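Local coordinates for protein putative acyl-CoA thioester hydrolase YbhC (PDB 3GRH) that is a putative acyl-CoA thioester hydrolase of the outer membrane, a pectinesterase-family lipoprotein that neither binds pectin nor shows pectinesterase activity, at residues V142-S147 / L208-T213; A111-E116 / Y133-K138; N247-T252 / S273-D278. One frame throughout, in Å; residues are numbered along the deposited sequence.

Overall arrangement
The chain forms a right-handed parallel beta-helix, and the three contacts follow one another along it without nesting or crossing. Contact 2 comes first. It closes a 16-residue loop by pairing the end of strand 108-112 with the end of strand 130-134. Contact 1 closes a longer excursion of 60 residues, which holds helices 154-161 and 174-181 and the Cys180-Cys192 disulfide, and lays strand 208-212 beside strand 142-146. Strand 115-123, begun in contact 2, pairs with strand 142-146 of contact 1, Lys143 N lying 3.0 Å from Gly115 O. Contact 3 closes a 20-residue loop. It joins two different faces of the helix, and its centre is about 12 Å from that of contact 1.

Contact 1: V142-S147 / L208-T213; sequences VKIGLS and LTIENT
Ile144 and Ile210 are paired across a parallel ladder. Their side chains run alongside each other off the same face, Ile144 CD1 4.2 Å from Ile210 CG1. Both put CG1 opposite the carbonyl carbon (chi1 -65°), and this shared torsion stacks the branches in step. Nearby, Val142 CG1 packs on Leu208 CB at 3.9 Å. This buried side is the tight part. The backbones are joined by Thr209 N to Val142 O, Ile144 N to Thr209 O and Glu211 N to Ile144 O, each 2.9 Å. On the other face Lys143 and Glu211 are looser and partly exposed, and Lys143 NZ turns back to Ile140 O. Thr209 there is buried, its OG1 bonded to Pro139 O and Asn241 ND2. Gly145 is also close, its CA 3.1 Å from Glu211 O. At the C-terminal end, where Thr213 is exposed to solvent, Thr213 N reaches Leu146 O at 3.0 Å. The hydroxyls of Ser147 and Thr213 share a short hydrogen bond, OG to OG1 2.6 Å. Asn212 ND2 is held by Val226 O and Leu148 O. This is the in-register stacking of successive coils in a parallel beta-helix. Strand 115-123 flanks 142-146, and strand 240-243 flanks 208-212.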
loop_
_atom_site.group_PDB
_atom_site.type_symbol
_atom_site.label_atom_id
_atom_site.label_comp_id
_atom_site.label_asym_id
_atom_site.label_seq_id
_atom_site.Cartn_x
_atom_site.Cartn_y
_atom_site.Cartn_z
ATOM N N VAL A 142 15.142 8.586 -9.369
ATOM C CA VAL A 142 15.571 8.619 -7.988
ATOM C C VAL A 142 15.184 7.233 -7.454
ATOM O O VAL A 142 13.997 6.944 -7.360
ATOM C CB VAL A 142 14.884 9.747 -7.208
ATOM C CG1 VAL A 142 15.070 9.521 -5.693
ATOM C CG2 VAL A 142 15.379 11.084 -7.686
ATOM N N LYS A 143 16.148 6.427 -7.046
ATOM C CA LYS A 143 15.928 5.036 -6.619
ATOM C C LYS A 143 16.360 4.887 -5.181
ATOM O O LYS A 143 17.485 5.131 -4.867
ATOM C CB LYS A 143 16.752 4.087 -7.436
ATOM C CG LYS A 143 16.395 4.084 -8.916
ATOM C CD LYS A 143 17.209 3.113 -9.718
ATOM C CE LYS A 143 16.827 2.933 -11.163
ATOM N NZ LYS A 143 17.311 4.090 -12.054
ATOM N N ILE A 144 15.464 4.480 -4.339
ATOM C CA ILE A 144 15.714 4.213 -2.935
ATOM C C ILE A 144 15.564 2.721 -2.731
ATOM O O ILE A 144 14.556 2.147 -3.128
ATOM C CB ILE A 144 14.655 4.905 -2.083
ATOM C CG1 ILE A 144 14.793 6.412 -2.235
ATOM C CG2 ILE A 144 14.788 4.417 -0.600
ATOM C CD1 ILE A 144 13.598 7.116 -1.508
ATOM N N GLY A 145 16.587 2.038 -2.249
ATOM C CA GLY A 145 16.476 0.587 -2.180
ATOM C C GLY A 145 17.425 -0.041 -1.172
ATOM O O GLY A 145 18.450 0.488 -0.761
ATOM N N LEU A 146 17.034 -1.224 -0.782
ATOM C CA LEU A 146 17.863 -2.121 0.041
ATOM C C LEU A 146 17.208 -3.528 -0.101
ATOM O O LEU A 146 16.024 -3.596 -0.431
ATOM C CB LEU A 146 17.901 -1.719 1.527
ATOM C CG LEU A 146 18.954 -2.313 2.389
ATOM C CD1 LEU A 146 20.330 -1.835 1.919
ATOM C CD2 LEU A 146 18.676 -1.973 3.855
ATOM N N SER A 147 17.949 -4.600 0.149
ATOM C CA SER A 147 17.395 -5.957 0.139
ATOM C C SER A 147 17.183 -6.398 1.552
ATOM O O SER A 147 18.131 -6.546 2.307
ATOM C CB SER A 147 18.336 -6.942 -0.538
ATOM O OG SER A 147 18.504 -6.613 -1.895
ATOM N N LEU A 208 9.508 9.510 -7.267
ATOM C CA LEU A 208 10.637 8.690 -6.879
ATOM C C LEU A 208 10.263 7.223 -6.903
ATOM O O LEU A 208 9.120 6.892 -7.131
ATOM C CB LEU A 208 11.213 9.037 -5.533
ATOM C CG LEU A 208 10.284 9.279 -4.401
ATOM C CD1 LEU A 208 9.799 7.968 -3.829
ATOM C CD2 LEU A 208 10.923 10.105 -3.369
ATOM N N THR A 209 11.267 6.375 -6.728
ATOM C CA THR A 209 11.120 4.917 -6.786
ATOM C C THR A 209 11.597 4.374 -5.487
ATOM O O THR A 209 12.651 4.725 -5.018
ATOM C CB THR A 209 11.931 4.277 -7.936
ATOM O OG1 THR A 209 11.368 4.819 -9.151
ATOM C CG2 THR A 209 11.781 2.756 -7.959
ATOM N N ILE A 210 10.804 3.465 -4.935
ATOM C CA ILE A 210 11.192 2.750 -3.684
ATOM C C ILE A 210 11.123 1.253 -3.980
ATOM O O ILE A 210 10.144 0.787 -4.503
ATOM C CB ILE A 210 10.308 3.051 -2.532
ATOM C CG1 ILE A 210 10.404 4.534 -2.123
ATOM C CG2 ILE A 210 10.709 2.144 -1.366
ATOM C CD1 ILE A 210 9.217 5.066 -1.303
ATOM N N GLU A 211 12.228 0.536 -3.741
ATOM C CA GLU A 211 12.339 -0.874 -4.180
ATOM C C GLU A 211 12.952 -1.663 -3.016
ATOM O O GLU A 211 13.955 -1.268 -2.452
ATOM C CB GLU A 211 13.194 -0.977 -5.443
ATOM C CG GLU A 211 13.341 -2.361 -5.994
ATOM C CD GLU A 211 13.899 -2.445 -7.391
ATOM O OE1 GLU A 211 13.349 -1.735 -8.275
ATOM O OE2 GLU A 211 14.822 -3.262 -7.609
ATOM N N ASN A 212 12.345 -2.791 -2.707
ATOM C CA ASN A 212 13.038 -3.850 -1.958
ATOM C C ASN A 212 13.695 -4.756 -2.985
ATOM O O ASN A 212 13.011 -5.402 -3.753
ATOM C CB ASN A 212 12.135 -4.572 -0.976
ATOM C CG ASN A 212 12.887 -5.406 -0.022
ATOM O OD1 ASN A 212 13.802 -6.108 -0.457
ATOM N ND2 ASN A 212 12.472 -5.454 1.260
ATOM N N THR A 213 15.002 -4.641 -3.015
ATOM C CA THR A 213 15.802 -5.161 -4.128
ATOM C C THR A 213 16.079 -6.663 -3.909
ATOM O O THR A 213 16.830 -7.286 -4.708
ATOM C CB THR A 213 17.080 -4.366 -4.267
ATOM O OG1 THR A 213 17.800 -4.341 -3.024
ATOM C CG2 THR A 213 16.810 -2.905 -4.596
#

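Contact 2: A111-E116 / Y133-K138; sequences AVMPGE and YGTGEK
Ala111 sits over the ring of Tyr133 in a CH-pi contact. Its CA lies 4.0 Å from the ring centroid, 12° off the normal and thus nearly above the centre. The torsion of Tyr133 (chi1 65°) sets CG between its own backbone N and carbonyl carbon and swings the ring across to the neighbouring strand. Ala111 CB adds an apolar touch to Tyr133 CZ at 3.7 Å, and Thr135 CG2 comes within 3.9 Å of the same Ala111 CB. Leu71 and Pro75 also meet the tyrosine. The firm hydrogen bonds are backbone ones. Val112 N gives to Tyr133 O at 2.8 Å, and Thr135 N gives to Val112 O at 2.9 Å. Strands 108-112 and 130-134 are thus neighbouring parallel strands from successive coils of the beta-helix, and strand 77-79 pairs with the far side of 108-112. Beyond Val112 and Gly134 the ladder stops and both chains turn. Packing carries the contact from here. Pro114 CD rests 3.5 Å from Thr135 OG1, the proline ring and the threonine side chain standing roughly perpendicular. Pro114 CG lies 3.7 Å from Gly136 CA. Asn207 ND2 binds Gly134 O and Gly136 O on the opposite edge of 133-138.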
loop_
_atom_site.group_PDB
_atom_site.type_symbol
_atom_site.label_atom_id
_atom_site.label_comp_id
_atom_site.label_asym_id
_atom_site.label_seq_id
_atom_site.Cartn_x
_atom_site.Cartn_y
_atom_site.Cartn_z
ATOM N N ALA A 111 14.093 17.613 -1.126
ATOM C CA ALA A 111 14.285 17.275 -2.561
ATOM C C ALA A 111 15.359 16.242 -2.671
ATOM O O ALA A 111 16.353 16.347 -1.953
ATOM C CB ALA A 111 14.654 18.534 -3.378
ATOM N N VAL A 112 15.185 15.267 -3.552
ATOM C CA VAL A 112 16.191 14.230 -3.766
ATOM C C VAL A 112 16.609 14.259 -5.259
ATOM O O VAL A 112 15.795 14.144 -6.158
ATOM C CB VAL A 112 15.677 12.830 -3.388
ATOM C CG1 VAL A 112 16.874 11.885 -3.526
ATOM C CG2 VAL A 112 15.124 12.758 -1.964
ATOM N N MET A 113 17.907 14.483 -5.492
ATOM C CA MET A 113 18.469 14.570 -6.817
ATOM C C MET A 113 18.553 13.188 -7.432
ATOM O O MET A 113 18.654 12.189 -6.746
ATOM C CB MET A 113 19.871 15.175 -6.770
ATOM C CG MET A 113 19.834 16.611 -6.404
ATOM S SD MET A 113 21.403 17.392 -6.510
ATOM C CE MET A 113 21.798 17.270 -8.267
ATOM N N PRO A 114 18.511 13.122 -8.758
ATOM C CA PRO A 114 18.661 11.840 -9.428
ATOM C C PRO A 114 19.877 11.050 -8.917
ATOM O O PRO A 114 20.957 11.615 -8.710
ATOM C CB PRO A 114 18.818 12.252 -10.893
ATOM C CG PRO A 114 18.019 13.494 -10.981
ATOM C CD PRO A 114 18.247 14.226 -9.702
ATOM N N GLY A 115 19.664 9.779 -8.671
ATOM C CA GLY A 115 20.693 8.872 -8.182
ATOM C C GLY A 115 20.098 7.644 -7.564
ATOM O O GLY A 115 18.890 7.476 -7.566
ATOM N N GLU A 116 21.002 6.795 -7.058
ATOM C CA GLU A 116 20.657 5.577 -6.392
ATOM C C GLU A 116 21.082 5.790 -4.965
ATOM O O GLU A 116 22.224 6.187 -4.665
ATOM C CB GLU A 116 21.436 4.398 -7.017
ATOM C CG GLU A 116 20.954 3.930 -8.371
ATOM C CD GLU A 116 21.230 4.916 -9.502
ATOM O OE1 GLU A 116 22.352 5.519 -9.526
ATOM O OE2 GLU A 116 20.319 5.070 -10.372
ATOM N N TYR A 133 10.547 14.341 -2.291
ATOM C CA TYR A 133 10.264 14.311 -3.693
ATOM C C TYR A 133 11.503 14.243 -4.516
ATOM O O TYR A 133 12.528 14.832 -4.148
ATOM C CB TYR A 133 9.441 15.513 -4.074
ATOM C CG TYR A 133 10.060 16.872 -3.945
ATOM C CD1 TYR A 133 10.623 17.533 -5.031
ATOM C CD2 TYR A 133 10.038 17.535 -2.719
ATOM C CE1 TYR A 133 11.149 18.764 -4.873
ATOM C CE2 TYR A 133 10.605 18.743 -2.568
ATOM C CZ TYR A 133 11.106 19.377 -3.649
ATOM O OH TYR A 133 11.660 20.626 -3.558
ATOM N N GLY A 134 11.386 13.502 -5.598
ATOM C CA GLY A 134 12.462 13.429 -6.573
ATOM C C GLY A 134 12.452 14.552 -7.516
ATOM O O GLY A 134 11.367 15.075 -7.863
ATOM N N THR A 135 13.639 14.844 -8.027
ATOM C CA THR A 135 13.770 15.952 -9.018
ATOM C C THR A 135 14.224 15.482 -10.392
ATOM O O THR A 135 14.574 16.324 -11.278
ATOM C CB THR A 135 14.643 17.044 -8.473
ATOM O OG1 THR A 135 15.983 16.572 -8.399
ATOM C CG2 THR A 135 14.138 17.560 -7.131
ATOM N N GLY A 136 14.112 14.190 -10.640
ATOM C CA GLY A 136 14.402 13.623 -11.952
ATOM C C GLY A 136 13.261 13.876 -12.945
ATOM O O GLY A 136 12.142 14.278 -12.524
ATOM N N GLU A 137 13.518 13.574 -14.244
ATOM C CA GLU A 137 12.436 13.677 -15.292
ATOM C C GLU A 137 11.384 12.617 -15.094
ATOM O O GLU A 137 10.191 12.852 -15.373
ATOM C CB GLU A 137 12.968 13.614 -16.751
ATOM C CG GLU A 137 11.940 13.150 -18.078
ATOM C CD GLU A 137 10.906 14.119 -18.886
ATOM O OE1 GLU A 137 11.188 15.322 -19.258
ATOM O OE2 GLU A 137 9.765 13.602 -19.326
ATOM N N LYS A 138 11.765 11.446 -14.562
ATOM C CA LYS A 138 10.817 10.390 -14.285
ATOM C C LYS A 138 10.993 9.861 -12.862
ATOM O O LYS A 138 12.081 9.967 -12.298
ATOM C CB LYS A 138 11.073 9.201 -15.222
ATOM C CG LYS A 138 10.718 9.523 -16.679
ATOM C CD LYS A 138 10.993 8.390 -17.628
ATOM C CE LYS A 138 10.972 8.820 -19.087
ATOM N NZ LYS A 138 12.256 9.473 -19.548
#

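Contact 3: N247-T252 / S273-D278; sequences NTFFVT and SYIEGD
The Phe249 ring meets Ile275 obliquely, its CD2 4.3 Å from Ile275 CD1. With CG opposite the backbone N (chi1 -179°), the ring extends from its strand toward the isoleucine, and Leu228 and Thr230 also touch it. The second ring, Tyr274, takes Glu276 OE1 at its edge, in plane. Tyr274 OH donates to that oxygen's anti lone pair at 2.5 Å, a short bond. The other carboxylate oxygen, Glu276 OE2, forms a salt bridge with Arg245, so the carboxylate is gripped from two residues. The side chain of Glu276 leaves its strand away from 247-252, and its backbone makes the polar link. Thr248 OG1 donates to Glu276 O at 2.9 Å, tilted 19° from the carbonyl plane. The same threonine sends CG2 to Ile275 CG2 at 4.2 Å, and the threonine and isoleucine side chains run antiparallel past one another. A valine in place of Thr248 would probably leave Glu276 O without this donor and the turn less firmly tied to the strand. The side chains of Thr248 and Asp280, the predicted nucleophile, are about 8 Å apart. The two strands are not partners in a ladder. Strand 274-277 pairs with 240-243 and 294-297, while 249-251 pairs with 228-230 and 283-284. The contact therefore bridges two faces through the buried interior of a pectinesterase-type beta-helix.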
loop_
_atom_site.group_PDB
_atom_site.type_symbol
_atom_site.label_atom_id
_atom_site.label_comp_id
_atom_site.label_asym_id
_atom_site.label_seq_id
_atom_site.Cartn_x
_atom_site.Cartn_y
_atom_site.Cartn_z
ATOM N N ASN A 247 4.725 -8.715 -0.731
ATOM C CA ASN A 247 4.371 -7.669 0.231
ATOM C C ASN A 247 5.044 -6.331 -0.113
ATOM O O ASN A 247 5.442 -5.585 0.807
ATOM C CB ASN A 247 4.758 -8.063 1.653
ATOM C CG ASN A 247 4.024 -9.264 2.179
ATOM O OD1 ASN A 247 4.670 -10.286 2.505
ATOM N ND2 ASN A 247 2.698 -9.180 2.281
ATOM N N THR A 248 5.021 -5.904 -1.381
ATOM C CA THR A 248 5.586 -4.671 -1.794
ATOM C C THR A 248 5.189 -3.402 -1.026
ATOM O O THR A 248 6.064 -2.658 -0.605
ATOM C CB THR A 248 5.237 -4.501 -3.263
ATOM O OG1 THR A 248 5.766 -5.614 -4.001
ATOM C CG2 THR A 248 5.826 -3.244 -3.777
ATOM N N PHE A 249 3.895 -3.207 -0.842
ATOM C CA PHE A 249 3.352 -2.037 -0.177
ATOM C C PHE A 249 2.546 -2.539 1.023
ATOM O O PHE A 249 1.658 -3.348 0.843
ATOM C CB PHE A 249 2.516 -1.279 -1.182
ATOM C CG PHE A 249 1.906 -0.004 -0.626
ATOM C CD1 PHE A 249 2.628 0.876 0.202
ATOM C CD2 PHE A 249 0.644 0.354 -0.967
ATOM C CE1 PHE A 249 2.056 2.062 0.639
ATOM C CE2 PHE A 249 0.074 1.533 -0.493
ATOM C CZ PHE A 249 0.766 2.364 0.274
ATOM N N PHE A 250 2.864 -2.044 2.238
ATOM C CA PHE A 250 2.236 -2.518 3.457
ATOM C C PHE A 250 1.724 -1.306 4.207
ATOM O O PHE A 250 2.479 -0.377 4.465
ATOM C CB PHE A 250 3.246 -3.252 4.317
ATOM C CG PHE A 250 2.634 -4.348 5.137
ATOM C CD1 PHE A 250 2.868 -5.653 4.814
ATOM C CD2 PHE A 250 1.687 -4.080 6.094
ATOM C CE1 PHE A 250 2.254 -6.698 5.517
ATOM C CE2 PHE A 250 1.059 -5.091 6.814
ATOM C CZ PHE A 250 1.345 -6.398 6.541
ATOM N N VAL A 251 0.433 -1.265 4.494
ATOM C CA VAL A 251 -0.041 -0.237 5.370
ATOM C C VAL A 251 -0.398 -0.839 6.703
ATOM O O VAL A 251 -0.819 -1.969 6.789
ATOM C CB VAL A 251 -1.215 0.451 4.839
ATOM C CG1 VAL A 251 -0.768 1.253 3.561
ATOM C CG2 VAL A 251 -2.291 -0.487 4.397
ATOM N N THR A 252 -0.128 -0.123 7.772
ATOM C CA THR A 252 -0.543 -0.583 9.049
ATOM C C THR A 252 -1.078 0.573 9.860
ATOM O O THR A 252 -1.057 1.735 9.428
ATOM C CB THR A 252 0.573 -1.253 9.904
ATOM O OG1 THR A 252 1.173 -0.264 10.754
ATOM C CG2 THR A 252 1.679 -2.021 9.130
ATOM N N SER A 273 0.387 6.252 -9.654
ATOM C CA SER A 273 1.564 5.466 -9.248
ATOM C C SER A 273 1.625 4.105 -9.935
ATOM O O SER A 273 0.745 3.768 -10.710
ATOM C CB SER A 273 1.658 5.337 -7.755
ATOM O OG SER A 273 1.886 6.627 -7.118
ATOM N N TYR A 274 2.730 3.419 -9.722
ATOM C CA TYR A 274 2.957 2.118 -10.324
ATOM C C TYR A 274 3.414 1.228 -9.231
ATOM O O TYR A 274 4.374 1.556 -8.580
ATOM C CB TYR A 274 3.982 2.210 -11.404
ATOM C CG TYR A 274 4.408 0.891 -11.982
ATOM C CD1 TYR A 274 3.656 0.260 -12.910
ATOM C CD2 TYR A 274 5.542 0.282 -11.563
ATOM C CE1 TYR A 274 4.013 -0.963 -13.414
ATOM C CE2 TYR A 274 5.929 -0.918 -12.119
ATOM C CZ TYR A 274 5.142 -1.534 -12.986
ATOM O OH TYR A 274 5.491 -2.765 -13.579
ATOM N N ILE A 275 2.761 0.075 -9.041
ATOM C CA ILE A 275 3.109 -0.854 -7.951
ATOM C C ILE A 275 3.254 -2.245 -8.542
ATOM O O ILE A 275 2.411 -2.671 -9.314
ATOM C CB ILE A 275 2.008 -0.844 -6.881
ATOM C CG1 ILE A 275 1.809 0.559 -6.397
ATOM C CG2 ILE A 275 2.432 -1.802 -5.723
ATOM C CD1 ILE A 275 0.730 0.674 -5.268
ATOM N N GLU A 276 4.398 -2.862 -8.295
ATOM C CA GLU A 276 4.751 -4.164 -8.929
ATOM C C GLU A 276 5.042 -5.165 -7.820
ATOM O O GLU A 276 5.636 -4.836 -6.803
ATOM C CB GLU A 276 6.014 -3.952 -9.747
ATOM C CG GLU A 276 6.529 -5.126 -10.509
ATOM C CD GLU A 276 7.650 -4.726 -11.432
ATOM O OE1 GLU A 276 7.413 -3.966 -12.431
ATOM O OE2 GLU A 276 8.796 -5.226 -11.205
ATOM N N GLY A 277 4.607 -6.391 -8.021
ATOM C CA GLY A 277 4.961 -7.476 -7.144
ATOM C C GLY A 277 4.360 -8.764 -7.622
ATOM O O GLY A 277 3.965 -8.888 -8.773
ATOM N N ASP A 278 4.320 -9.735 -6.716
ATOM C CA ASP A 278 3.639 -10.992 -7.017
ATOM C C ASP A 278 2.596 -11.417 -5.984
ATOM O O ASP A 278 1.403 -11.413 -6.264
ATOM C CB ASP A 278 4.636 -12.133 -7.366
ATOM C CG ASP A 278 5.812 -12.268 -6.413
ATOM O OD1 ASP A 278 5.682 -12.141 -5.169
ATOM O OD2 ASP A 278 6.902 -12.649 -6.938
#